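PDB 4FSO: probable porin, which probably acts as an outer-membrane porin, a beta-barrel of the OprD family thought to let small solutes diffuse across the membrane. Local coordinates for residues L262-A267 with A277-M282; L298-Q303 with R336-D341; L208-G213 with R222-V227; D125-K130 with A195-Y200. One frame throughout, in Å; residues are numbered along the deposited sequence.

Contact 1: L262-A267 with A277-M282; sequences LSLLLA and AGWQRM. With C8E ((hydroxyethyloxy)tri(ethyloxy)octane), chain F.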
# COMPACT_ATOMS: atom_id res chain seq x y z
N LEU A 262 -14.91 2.05 -6.32
CA LEU A 262 -15.53 1.74 -5.05
C LEU A 262 -15.10 0.37 -4.56
O LEU A 262 -15.09 -0.60 -5.31
CB LEU A 262 -17.05 1.80 -5.20
CG LEU A 262 -17.85 1.56 -3.92
CD1 LEU A 262 -17.25 2.32 -2.78
CD2 LEU A 262 -19.30 1.98 -4.12
N SER A 263 -14.71 0.29 -3.29
CA SER A 263 -14.52 -1.02 -2.69
C SER A 263 -15.03 -1.07 -1.28
O SER A 263 -15.01 -0.09 -0.52
CB SER A 263 -13.07 -1.52 -2.74
OG SER A 263 -12.25 -0.93 -1.75
N LEU A 264 -15.50 -2.26 -0.94
CA LEU A 264 -16.06 -2.51 0.36
C LEU A 264 -15.54 -3.87 0.85
O LEU A 264 -15.67 -4.90 0.17
CB LEU A 264 -17.57 -2.49 0.29
CG LEU A 264 -18.34 -2.98 1.51
CD1 LEU A 264 -18.10 -2.06 2.71
CD2 LEU A 264 -19.79 -3.03 1.14
N LEU A 265 -14.93 -3.86 2.02
CA LEU A 265 -14.50 -5.09 2.63
C LEU A 265 -15.18 -5.24 3.99
O LEU A 265 -15.24 -4.29 4.79
CB LEU A 265 -12.98 -5.13 2.73
CG LEU A 265 -12.33 -6.40 3.29
CD1 LEU A 265 -12.05 -7.44 2.21
CD2 LEU A 265 -11.05 -6.03 4.04
N LEU A 266 -15.71 -6.43 4.24
CA LEU A 266 -16.33 -6.79 5.51
C LEU A 266 -15.62 -7.99 6.14
O LEU A 266 -15.35 -8.98 5.46
CB LEU A 266 -17.79 -7.16 5.28
CG LEU A 266 -18.86 -6.11 5.49
CD1 LEU A 266 -18.38 -4.74 5.07
CD2 LEU A 266 -20.08 -6.53 4.68
N ALA A 267 -15.31 -7.91 7.43
CA ALA A 267 -14.70 -9.07 8.09
C ALA A 267 -15.35 -9.39 9.42
O ALA A 267 -15.89 -8.51 10.11
CB ALA A 267 -13.23 -8.89 8.26
N ALA A 277 -15.15 -10.88 3.21
CA ALA A 277 -15.83 -10.80 1.93
C ALA A 277 -15.66 -9.39 1.38
O ALA A 277 -15.90 -8.43 2.08
CB ALA A 277 -17.29 -11.14 2.09
N GLY A 278 -15.23 -9.27 0.13
CA GLY A 278 -15.00 -7.97 -0.46
C GLY A 278 -15.73 -7.79 -1.77
O GLY A 278 -16.02 -8.75 -2.47
N TRP A 279 -16.02 -6.54 -2.09
CA TRP A 279 -16.69 -6.19 -3.31
C TRP A 279 -16.04 -4.93 -3.89
O TRP A 279 -15.83 -3.95 -3.18
CB TRP A 279 -18.16 -5.91 -3.04
CG TRP A 279 -18.85 -5.28 -4.21
CD1 TRP A 279 -18.80 -5.70 -5.50
CD2 TRP A 279 -19.69 -4.12 -4.20
NE1 TRP A 279 -19.53 -4.87 -6.30
CE2 TRP A 279 -20.10 -3.90 -5.53
CE3 TRP A 279 -20.14 -3.25 -3.20
CZ2 TRP A 279 -20.94 -2.83 -5.89
CZ3 TRP A 279 -20.98 -2.21 -3.56
CH2 TRP A 279 -21.36 -2.01 -4.89
N GLN A 280 -15.73 -4.96 -5.17
CA GLN A 280 -15.01 -3.87 -5.78
C GLN A 280 -15.63 -3.57 -7.14
O GLN A 280 -16.00 -4.49 -7.86
CB GLN A 280 -13.54 -4.26 -5.94
CG GLN A 280 -12.66 -3.20 -6.59
CD GLN A 280 -11.18 -3.43 -6.31
OE1 GLN A 280 -10.75 -3.50 -5.15
NE2 GLN A 280 -10.39 -3.56 -7.37
N ARG A 281 -15.73 -2.29 -7.47
CA ARG A 281 -16.27 -1.87 -8.75
C ARG A 281 -15.65 -0.59 -9.30
O ARG A 281 -15.46 0.41 -8.59
CB ARG A 281 -17.78 -1.75 -8.69
CG ARG A 281 -18.38 -1.19 -9.98
CD ARG A 281 -19.86 -1.42 -10.02
NE ARG A 281 -20.42 -0.90 -11.26
CZ ARG A 281 -21.61 -1.24 -11.73
NH1 ARG A 281 -22.36 -2.10 -11.07
NH2 ARG A 281 -22.04 -0.71 -12.86
N MET A 282 -15.35 -0.66 -10.59
CA MET A 282 -14.75 0.41 -11.37
C MET A 282 -15.81 0.98 -12.32
O MET A 282 -16.58 0.21 -12.96
CB MET A 282 -13.61 -0.21 -12.19
CG MET A 282 -12.21 0.33 -11.98
SD MET A 282 -11.49 0.23 -10.32
CE MET A 282 -12.10 -1.35 -9.74
C3 C8E F . -19.79 -14.47 3.38
C4 C8E F . -20.45 -14.94 2.09
C5 C8E F . -19.52 -14.77 0.89
C6 C8E F . -19.97 -13.64 -0.03
C7 C8E F . -18.76 -12.96 -0.68
C8 C8E F . -19.25 -11.94 -1.70
O9 C8E F . -18.83 -10.61 -1.44
C10 C8E F . -19.78 -9.79 -0.79
C11 C8E F . -19.24 -8.36 -0.71
O12 C8E F . -19.33 -7.84 0.60
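Leu-264 and Trp-279 face each other as an antiparallel hydrogen-bonded pair, flanked by Leu-262 with Arg-281 and Leu-266 with Ala-277, so that six backbone bonds join the segments. Leu-264 N reaches Trp-279 O at 2.8 Å, and Leu-262 N gives Arg-281 O a nearly straight bond (178°). In the non-hydrogen-bonded pairs between them, CA-H...O contacts fill in, such as Ser-263 CA to Trp-279 O at 3.2 Å.

Apolar contact is made on the face bearing Leu-262, Leu-264 and Leu-266, which also carries Arg-281. CD2 of Leu-264 meets the edge of the Trp-279 indole, near its plane, at CE3 (4.4 Å). With its CG anti to the backbone N (chi1 168°), Trp-279 swings the ring toward the Arg-281 end of its strand and sets that edge beside Leu-264. The detergent C8E of chain F passes along the same face, its C7 lying 3.6 Å from Ala-277 CB and its C11 close to Trp-279 CB. The two segments belong to the beta hairpin of strands 258-270 and 273-283 in the wall of the porin barrel, and the detergent suggests that this face is turned toward the membrane.

Ser-263 and Gln-280 point to the opposite face. Ser-263 CB lies 3.9 Å from Gln-280 OE1, but the polar ends of both residues bond an inward-folded loop instead: Ser-263 OG bonds Ala-299 N, while OE1 accepts from Asn-300 N and the NE2 of Gln-280 serves Asp-306 O and Phe-307 O. Beside them, Leu-265 CD1 leans across the strand boundary to the CA of Gly-278 at 4.0 Å, where there is no opposing side chain.

Contact 2: L298-Q303 with R336-D341; sequences LANYLQ and RYVNGD. With C8E ((hydroxyethyloxy)tri(ethyloxy)octane), chain G.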
# COMPACT_ATOMS: atom_id res chain seq x y z
N LEU A 298 -7.22 -0.46 -2.50
CA LEU A 298 -8.52 -1.07 -2.76
C LEU A 298 -8.63 -2.44 -2.08
O LEU A 298 -7.63 -3.10 -1.86
CB LEU A 298 -8.73 -1.21 -4.27
CG LEU A 298 -8.82 0.11 -5.04
CD1 LEU A 298 -8.57 -0.14 -6.53
CD2 LEU A 298 -10.20 0.80 -4.80
N ALA A 299 -9.85 -2.85 -1.77
CA ALA A 299 -10.13 -4.15 -1.15
C ALA A 299 -9.61 -5.34 -1.93
O ALA A 299 -9.19 -6.34 -1.32
CB ALA A 299 -11.62 -4.32 -0.91
N ASN A 300 -9.65 -5.25 -3.26
CA ASN A 300 -9.18 -6.35 -4.09
C ASN A 300 -7.77 -6.15 -4.66
O ASN A 300 -7.41 -6.71 -5.70
CB ASN A 300 -10.19 -6.70 -5.19
CG ASN A 300 -11.52 -7.14 -4.63
OD1 ASN A 300 -11.67 -7.33 -3.42
ND2 ASN A 300 -12.51 -7.32 -5.51
N TYR A 301 -6.96 -5.35 -3.97
CA TYR A 301 -5.54 -5.33 -4.32
C TYR A 301 -4.88 -6.59 -3.80
O TYR A 301 -4.74 -6.78 -2.60
CB TYR A 301 -4.79 -4.11 -3.78
CG TYR A 301 -3.32 -4.24 -4.08
CD1 TYR A 301 -2.87 -4.31 -5.40
CD2 TYR A 301 -2.38 -4.35 -3.06
CE1 TYR A 301 -1.52 -4.45 -5.69
CE2 TYR A 301 -1.03 -4.49 -3.34
CZ TYR A 301 -0.60 -4.54 -4.66
OH TYR A 301 0.76 -4.67 -4.95
N LEU A 302 -4.45 -7.44 -4.72
CA LEU A 302 -3.91 -8.75 -4.40
C LEU A 302 -2.42 -8.80 -4.71
O LEU A 302 -1.82 -7.78 -5.01
CB LEU A 302 -4.69 -9.85 -5.14
CG LEU A 302 -5.65 -10.54 -4.19
CD1 LEU A 302 -6.64 -9.54 -3.59
CD2 LEU A 302 -6.36 -11.75 -4.82
N GLN A 303 -1.82 -9.99 -4.63
CA GLN A 303 -0.36 -10.11 -4.77
C GLN A 303 0.10 -9.69 -6.16
O GLN A 303 1.12 -9.00 -6.30
CB GLN A 303 0.08 -11.53 -4.46
CG GLN A 303 1.57 -11.74 -4.24
CD GLN A 303 1.91 -13.22 -4.10
OE1 GLN A 303 1.23 -13.97 -3.37
NE2 GLN A 303 2.94 -13.66 -4.82
N ARG A 336 -6.80 -16.22 -0.11
CA ARG A 336 -7.86 -15.39 -0.64
C ARG A 336 -8.05 -15.60 -2.12
O ARG A 336 -7.15 -16.09 -2.83
CB ARG A 336 -7.64 -13.91 -0.31
CG ARG A 336 -6.41 -13.39 -0.96
CD ARG A 336 -6.02 -12.07 -0.43
NE ARG A 336 -4.71 -11.71 -0.95
CZ ARG A 336 -4.13 -10.54 -0.74
NH1 ARG A 336 -4.77 -9.62 -0.02
NH2 ARG A 336 -2.94 -10.30 -1.25
N TYR A 337 -9.24 -15.24 -2.57
CA TYR A 337 -9.66 -15.53 -3.92
C TYR A 337 -10.48 -14.36 -4.44
O TYR A 337 -11.43 -13.91 -3.80
CB TYR A 337 -10.48 -16.83 -3.96
CG TYR A 337 -11.04 -17.09 -5.32
CD1 TYR A 337 -10.23 -17.59 -6.33
CD2 TYR A 337 -12.36 -16.78 -5.63
CE1 TYR A 337 -10.72 -17.80 -7.61
CE2 TYR A 337 -12.86 -16.98 -6.90
CZ TYR A 337 -12.04 -17.50 -7.88
OH TYR A 337 -12.52 -17.72 -9.15
N VAL A 338 -10.12 -13.87 -5.62
CA VAL A 338 -10.88 -12.78 -6.21
C VAL A 338 -11.31 -13.20 -7.60
O VAL A 338 -10.53 -13.74 -8.37
CB VAL A 338 -10.06 -11.44 -6.25
CG1 VAL A 338 -10.80 -10.36 -7.08
CG2 VAL A 338 -9.79 -10.95 -4.85
N ASN A 339 -12.59 -12.98 -7.90
CA ASN A 339 -13.12 -13.20 -9.24
C ASN A 339 -13.50 -11.87 -9.86
O ASN A 339 -14.27 -11.14 -9.25
CB ASN A 339 -14.36 -14.08 -9.16
CG ASN A 339 -14.81 -14.55 -10.52
OD1 ASN A 339 -14.00 -14.73 -11.42
ND2 ASN A 339 -16.12 -14.73 -10.68
N GLY A 340 -12.98 -11.57 -11.05
CA GLY A 340 -13.34 -10.36 -11.77
C GLY A 340 -13.88 -10.54 -13.18
O GLY A 340 -13.42 -11.37 -13.97
N ASP A 341 -14.88 -9.73 -13.52
CA ASP A 341 -15.32 -9.65 -14.91
C ASP A 341 -15.71 -8.24 -15.29
O ASP A 341 -15.30 -7.27 -14.61
CB ASP A 341 -16.45 -10.64 -15.24
CG ASP A 341 -17.59 -10.60 -14.23
OD1 ASP A 341 -18.03 -9.49 -13.83
OD2 ASP A 341 -18.06 -11.70 -13.85
C1 C8E G . -24.14 -13.30 -0.98
C2 C8E G . -23.77 -12.48 -2.21
C3 C8E G . -22.37 -12.77 -2.75
C4 C8E G . -22.25 -12.40 -4.23
C5 C8E G . -20.98 -11.62 -4.59
C6 C8E G . -21.22 -10.12 -4.72
C7 C8E G . -20.32 -9.49 -5.77
C8 C8E G . -21.16 -9.05 -6.97
O9 C8E G . -20.33 -8.52 -7.98
C10 C8E G . -19.32 -9.43 -8.36
C11 C8E G . -19.04 -9.27 -9.85
O12 C8E G . -18.32 -10.39 -10.30
C13 C8E G . -19.12 -11.25 -11.10
C14 C8E G . -18.66 -12.70 -10.99
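The guanidinium of Arg-336 carries Leu-302 over one face, with the Leu-302 CG 3.5 Å above its plane, displaced toward the rim and nearest to Arg-336 NE. Tyr-301 O and Gln-303 N approach the group obliquely, beyond bonding distance. Leu-302 and Arg-336 point in opposing senses as they pass, the arginine extended from CG to NE. Its charge is answered by Asp-357 OD2, which forms a salt bridge with NE and also accepts from Gln-303 N, tying the loop and the arginine to one carboxylate.

Segment 298-303 opens with a type I turn from Leu-298 to Tyr-301 in a loop folded into the barrel, and segment 336-341, on strand 331-344, belongs to the wall; inward loops that narrow the channel are a feature of the OprD family.

Val-338 divides its methyls between two partners. CG1, anti to the backbone N (chi1 171°), lies 3.8 Å from Asn-300 ND2, while CG2 packs against both methyls of Leu-302, 3.5 Å from CD2. The amide of Asn-300 finds its bonds on the neighbouring strand, ND2 with Ser-314 OG and OD1 with Gln-316 NE2. On the other side of segment 336-341, Asn-339 and Asp-341 border the detergent of chain G.

Contact 3: L208-G213 with R222-V227; sequences LQYAQG and RYLGAV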
# COMPACT_ATOMS: atom_id res chain seq x y z
N LEU A 208 -13.82 8.40 9.74
CA LEU A 208 -14.24 8.98 8.47
C LEU A 208 -13.04 9.63 7.82
O LEU A 208 -12.18 10.18 8.50
CB LEU A 208 -15.35 10.02 8.69
CG LEU A 208 -16.79 9.54 8.56
CD1 LEU A 208 -16.95 8.15 9.17
CD2 LEU A 208 -17.71 10.52 9.24
N GLN A 209 -12.98 9.57 6.50
CA GLN A 209 -11.79 10.03 5.82
C GLN A 209 -12.11 10.77 4.54
O GLN A 209 -12.78 10.25 3.67
CB GLN A 209 -10.92 8.85 5.45
CG GLN A 209 -10.31 8.10 6.59
CD GLN A 209 -9.25 7.12 6.07
OE1 GLN A 209 -9.57 6.15 5.36
NE2 GLN A 209 -7.99 7.39 6.39
N TYR A 210 -11.59 11.98 4.42
CA TYR A 210 -11.65 12.64 3.14
C TYR A 210 -10.23 12.97 2.74
O TYR A 210 -9.42 13.35 3.58
CB TYR A 210 -12.51 13.92 3.20
CG TYR A 210 -12.48 14.66 1.89
CD1 TYR A 210 -13.16 14.16 0.79
CD2 TYR A 210 -11.74 15.82 1.74
CE1 TYR A 210 -13.11 14.80 -0.43
CE2 TYR A 210 -11.69 16.47 0.51
CZ TYR A 210 -12.38 15.95 -0.56
OH TYR A 210 -12.36 16.58 -1.78
N ALA A 211 -9.93 12.83 1.45
CA ALA A 211 -8.64 13.24 0.93
C ALA A 211 -8.72 13.71 -0.54
O ALA A 211 -9.65 13.37 -1.27
CB ALA A 211 -7.59 12.12 1.12
N GLN A 212 -7.73 14.49 -0.95
CA GLN A 212 -7.81 15.21 -2.22
C GLN A 212 -6.41 15.55 -2.70
O GLN A 212 -5.53 15.87 -1.90
CB GLN A 212 -8.61 16.47 -2.00
CG GLN A 212 -8.55 17.48 -3.07
CD GLN A 212 -9.67 18.48 -2.92
OE1 GLN A 212 -10.53 18.33 -2.04
NE2 GLN A 212 -9.67 19.51 -3.76
N GLY A 213 -6.19 15.45 -4.01
CA GLY A 213 -4.88 15.82 -4.54
C GLY A 213 -4.69 15.21 -5.90
O GLY A 213 -5.65 14.82 -6.56
N ARG A 222 -10.10 12.40 -5.76
CA ARG A 222 -10.72 12.61 -4.46
C ARG A 222 -10.97 11.25 -3.82
O ARG A 222 -11.10 10.23 -4.51
CB ARG A 222 -12.07 13.32 -4.59
CG ARG A 222 -12.04 14.72 -5.18
CD ARG A 222 -13.42 15.40 -5.05
NE ARG A 222 -14.40 14.89 -6.01
CZ ARG A 222 -15.71 14.81 -5.78
NH1 ARG A 222 -16.22 15.19 -4.61
NH2 ARG A 222 -16.52 14.35 -6.73
N TYR A 223 -11.07 11.26 -2.49
CA TYR A 223 -11.23 10.05 -1.74
C TYR A 223 -12.14 10.22 -0.53
O TYR A 223 -12.01 11.18 0.21
CB TYR A 223 -9.87 9.55 -1.28
CG TYR A 223 -9.95 8.47 -0.22
CD1 TYR A 223 -10.06 7.12 -0.58
CD2 TYR A 223 -9.93 8.79 1.14
CE1 TYR A 223 -10.13 6.12 0.40
CE2 TYR A 223 -10.01 7.81 2.12
CZ TYR A 223 -10.10 6.47 1.74
OH TYR A 223 -10.19 5.51 2.71
N LEU A 224 -13.03 9.26 -0.32
CA LEU A 224 -13.81 9.11 0.91
C LEU A 224 -13.54 7.74 1.48
O LEU A 224 -13.55 6.76 0.76
CB LEU A 224 -15.30 9.19 0.64
CG LEU A 224 -16.09 10.49 0.70
CD1 LEU A 224 -15.26 11.64 0.22
CD2 LEU A 224 -17.30 10.32 -0.21
N GLY A 225 -13.32 7.66 2.79
CA GLY A 225 -13.19 6.39 3.44
C GLY A 225 -14.05 6.30 4.68
O GLY A 225 -14.42 7.32 5.26
N ALA A 226 -14.39 5.08 5.07
CA ALA A 226 -14.99 4.83 6.37
C ALA A 226 -14.57 3.45 6.86
O ALA A 226 -14.82 2.45 6.21
CB ALA A 226 -16.52 4.96 6.31
N VAL A 227 -13.90 3.41 8.01
CA VAL A 227 -13.46 2.16 8.63
C VAL A 227 -14.03 2.05 10.02
O VAL A 227 -14.43 3.05 10.62
CB VAL A 227 -11.92 2.06 8.80
CG1 VAL A 227 -11.37 0.86 8.06
CG2 VAL A 227 -11.20 3.36 8.42
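Gln-209 and Tyr-223, both turned to the same face, join through their polar ends: the phenol OH donates to Gln-209 OE1 at 2.8 Å. The bond arrives above the amide plane, 38° out of it, so it is not aimed at a lone pair, whereas OE1 itself lies in the plane of the ring at its edge. Amide and ring stand almost perpendicular (87°). Gln-209 CB meets the same ring edge at Tyr-223 CE2 (3.6 Å). The remaining amide atom, NE2, donates to Asp-199 OD1 on the preceding strand, so both ends of the glutamine amide are engaged.

Four backbone bonds satisfy the hydrogen-bonded pairs. Gln-209 and Gly-225 exchange two, Gly-225 N reaching Gln-209 O at 2.8 Å; Ala-211 and Tyr-223 exchange two more. Gly-225 has no side chain to intrude on the space held by the Gln-209 carboxamide and the Tyr-223 hydroxyl.

On the opposite face, Tyr-210 OH touches Arg-222 CD at 3.6 Å. With CG anti to the backbone N (chi1 176°), the Tyr-210 ring leans across the pair and presents its edge to Leu-224 CD1. The charge of Arg-222 is met through NH2 by Asp-245 on strand 236-248. Further along this face Leu-208 CD1 lies 4.3 Å from Ala-226 CB. The two-stranded antiparallel ladder is that of a hairpin in a porin wall: the inward turn at Pro-127 and Leu-128 meets the face of Gln-209 and Tyr-223, and Ala-226 on the other touches detergent.

Contact 4: D125-K130 with A195-Y200; sequences DMPLLK and AYQLDY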
# COMPACT_ATOMS: atom_id res chain seq x y z
N ASP A 125 2.46 6.89 3.55
CA ASP A 125 1.47 5.83 3.68
C ASP A 125 0.09 6.42 3.92
O ASP A 125 -0.24 6.81 5.04
CB ASP A 125 1.84 4.88 4.82
CG ASP A 125 1.28 3.50 4.61
OD1 ASP A 125 1.14 3.08 3.44
OD2 ASP A 125 1.00 2.82 5.62
N MET A 126 -0.71 6.50 2.87
CA MET A 126 -2.00 7.21 2.92
C MET A 126 -2.86 6.82 1.70
O MET A 126 -2.32 6.34 0.71
CB MET A 126 -1.75 8.72 2.95
CG MET A 126 -0.75 9.22 1.90
SD MET A 126 -1.05 10.93 1.43
CE MET A 126 -2.84 10.87 1.07
N PRO A 127 -4.19 7.02 1.76
CA PRO A 127 -5.09 6.57 0.68
C PRO A 127 -4.71 6.97 -0.76
O PRO A 127 -4.90 6.17 -1.67
CB PRO A 127 -6.44 7.19 1.08
CG PRO A 127 -6.38 7.16 2.57
CD PRO A 127 -4.96 7.61 2.87
N LEU A 128 -4.17 8.17 -0.96
CA LEU A 128 -3.79 8.61 -2.30
C LEU A 128 -2.40 8.06 -2.70
O LEU A 128 -2.05 8.01 -3.88
CB LEU A 128 -3.87 10.15 -2.39
CG LEU A 128 -5.21 10.85 -2.73
CD1 LEU A 128 -6.44 10.09 -2.31
CD2 LEU A 128 -5.27 12.22 -2.12
N LEU A 129 -1.62 7.63 -1.70
CA LEU A 129 -0.31 7.02 -1.94
C LEU A 129 0.07 6.00 -0.83
O LEU A 129 0.57 6.37 0.25
CB LEU A 129 0.78 8.11 -2.08
CG LEU A 129 2.08 7.83 -2.87
CD1 LEU A 129 3.08 8.97 -2.72
CD2 LEU A 129 2.77 6.50 -2.52
N LYS A 130 -0.18 4.72 -1.09
CA LYS A 130 0.32 3.66 -0.20
C LYS A 130 1.68 3.33 -0.71
O LYS A 130 1.79 2.89 -1.84
CB LYS A 130 -0.51 2.36 -0.32
CG LYS A 130 -1.92 2.44 0.20
CD LYS A 130 -1.95 2.95 1.63
CE LYS A 130 -1.74 1.86 2.68
NZ LYS A 130 -2.07 2.39 4.06
N ALA A 195 -1.32 16.13 -1.95
CA ALA A 195 -2.48 15.50 -1.33
C ALA A 195 -2.81 16.30 -0.09
O ALA A 195 -1.95 16.99 0.46
CB ALA A 195 -2.21 14.06 -0.96
N TYR A 196 -4.06 16.25 0.33
CA TYR A 196 -4.49 16.94 1.53
C TYR A 196 -5.51 16.00 2.06
O TYR A 196 -6.28 15.43 1.28
CB TYR A 196 -5.15 18.30 1.22
CG TYR A 196 -4.26 19.22 0.39
CD1 TYR A 196 -4.28 19.18 -1.01
CD2 TYR A 196 -3.41 20.13 1.02
CE1 TYR A 196 -3.46 20.01 -1.75
CE2 TYR A 196 -2.58 20.97 0.27
CZ TYR A 196 -2.61 20.90 -1.11
OH TYR A 196 -1.79 21.74 -1.83
N GLN A 197 -5.53 15.82 3.38
CA GLN A 197 -6.38 14.79 3.96
C GLN A 197 -6.97 15.22 5.29
O GLN A 197 -6.33 15.90 6.07
CB GLN A 197 -5.57 13.51 4.08
CG GLN A 197 -6.26 12.30 4.71
CD GLN A 197 -5.30 11.10 4.84
OE1 GLN A 197 -4.23 11.07 4.22
NE2 GLN A 197 -5.69 10.13 5.66
N LEU A 198 -8.20 14.80 5.55
CA LEU A 198 -8.83 15.04 6.84
C LEU A 198 -9.37 13.72 7.42
O LEU A 198 -10.13 13.02 6.78
CB LEU A 198 -9.95 16.06 6.68
CG LEU A 198 -10.44 16.77 7.94
CD1 LEU A 198 -11.29 17.94 7.54
CD2 LEU A 198 -11.25 15.85 8.85
N ASP A 199 -8.98 13.41 8.65
CA ASP A 199 -9.41 12.18 9.34
C ASP A 199 -10.27 12.50 10.55
O ASP A 199 -9.79 13.08 11.51
CB ASP A 199 -8.19 11.38 9.83
CG ASP A 199 -7.39 10.77 8.70
OD1 ASP A 199 -8.03 10.34 7.71
OD2 ASP A 199 -6.14 10.72 8.81
N TYR A 200 -11.54 12.10 10.52
CA TYR A 200 -12.43 12.37 11.65
C TYR A 200 -12.73 11.06 12.34
O TYR A 200 -13.31 10.16 11.74
CB TYR A 200 -13.72 13.00 11.15
CG TYR A 200 -14.71 13.39 12.24
CD1 TYR A 200 -14.33 13.51 13.57
CD2 TYR A 200 -16.05 13.63 11.92
CE1 TYR A 200 -15.25 13.86 14.55
CE2 TYR A 200 -16.96 13.98 12.88
CZ TYR A 200 -16.57 14.10 14.19
OH TYR A 200 -17.51 14.45 15.14
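Met-126 is the first residue of its segment to touch the barrel strand, placing its CE between two side chains of 195-200: Gln-197 OE1 at 3.4 Å and Ala-195 CB at 3.8 Å. Its CG sits between the backbone N and the carbonyl carbon (chi1 48°), and a bend about the CG-SD bond turns the methyl onto these partners, while CB also meets OE1. The methionine and glutamine chains lie alongside, pointing in opposing senses.

Pro-127 follows, crossing the Gln-197 side chain at about a right angle; its CD is 3.8 Å from both OE1 and NE2 of that amide. A type I turn from Met-126 to Leu-129 carries the chain round, and Met-126 N bonds Leu-129 O at 2.9 Å, pairing the two arms at the base of the turn. It is the tip of a small hairpin between strands 121-126 and 129-131, folded inward against the barrel wall, as loops of OprD-family porins do.

Leu-128, at the turn, sends CD2 to Ala-195 CB at 3.8 Å, so the alanine methyl is shared with Met-126. Pro-127 and Leu-128 also reach Tyr-223 two strands along the wall. Lys-130 then folds back, and its NZ forms a salt bridge with Asp-125 OD1 across the hairpin.

Gln-197 stretches inward from the wall, its extended chain bringing the amide to Met-126 and Pro-127. Its NE2 donates to Asp-199 OD1 at 3.1 Å on the syn side of the carboxylate, nearly in the plane of the glutamine amide.

From the N terminus, contact 4 comes first and closes a long excursion, bringing the inward hairpin at 125-130 against wall strand 193-203. That strand pairs with 206-215, the first strand of contact 3, whose short hairpin closes immediately afterwards; the centres of the two contacts are about 7 Å apart. Contact 1 closes the hairpin 258-270 with 273-283, farther round the barrel. Contact 2 then closes the loop from 298-303 to wall strand 331-344. All four follow in series, with none nested or crossed. Contacts 1 and 2 meet through Ala-299 and Asn-300, which bond to the wall hairpin, so the second inward loop spans the strands of both.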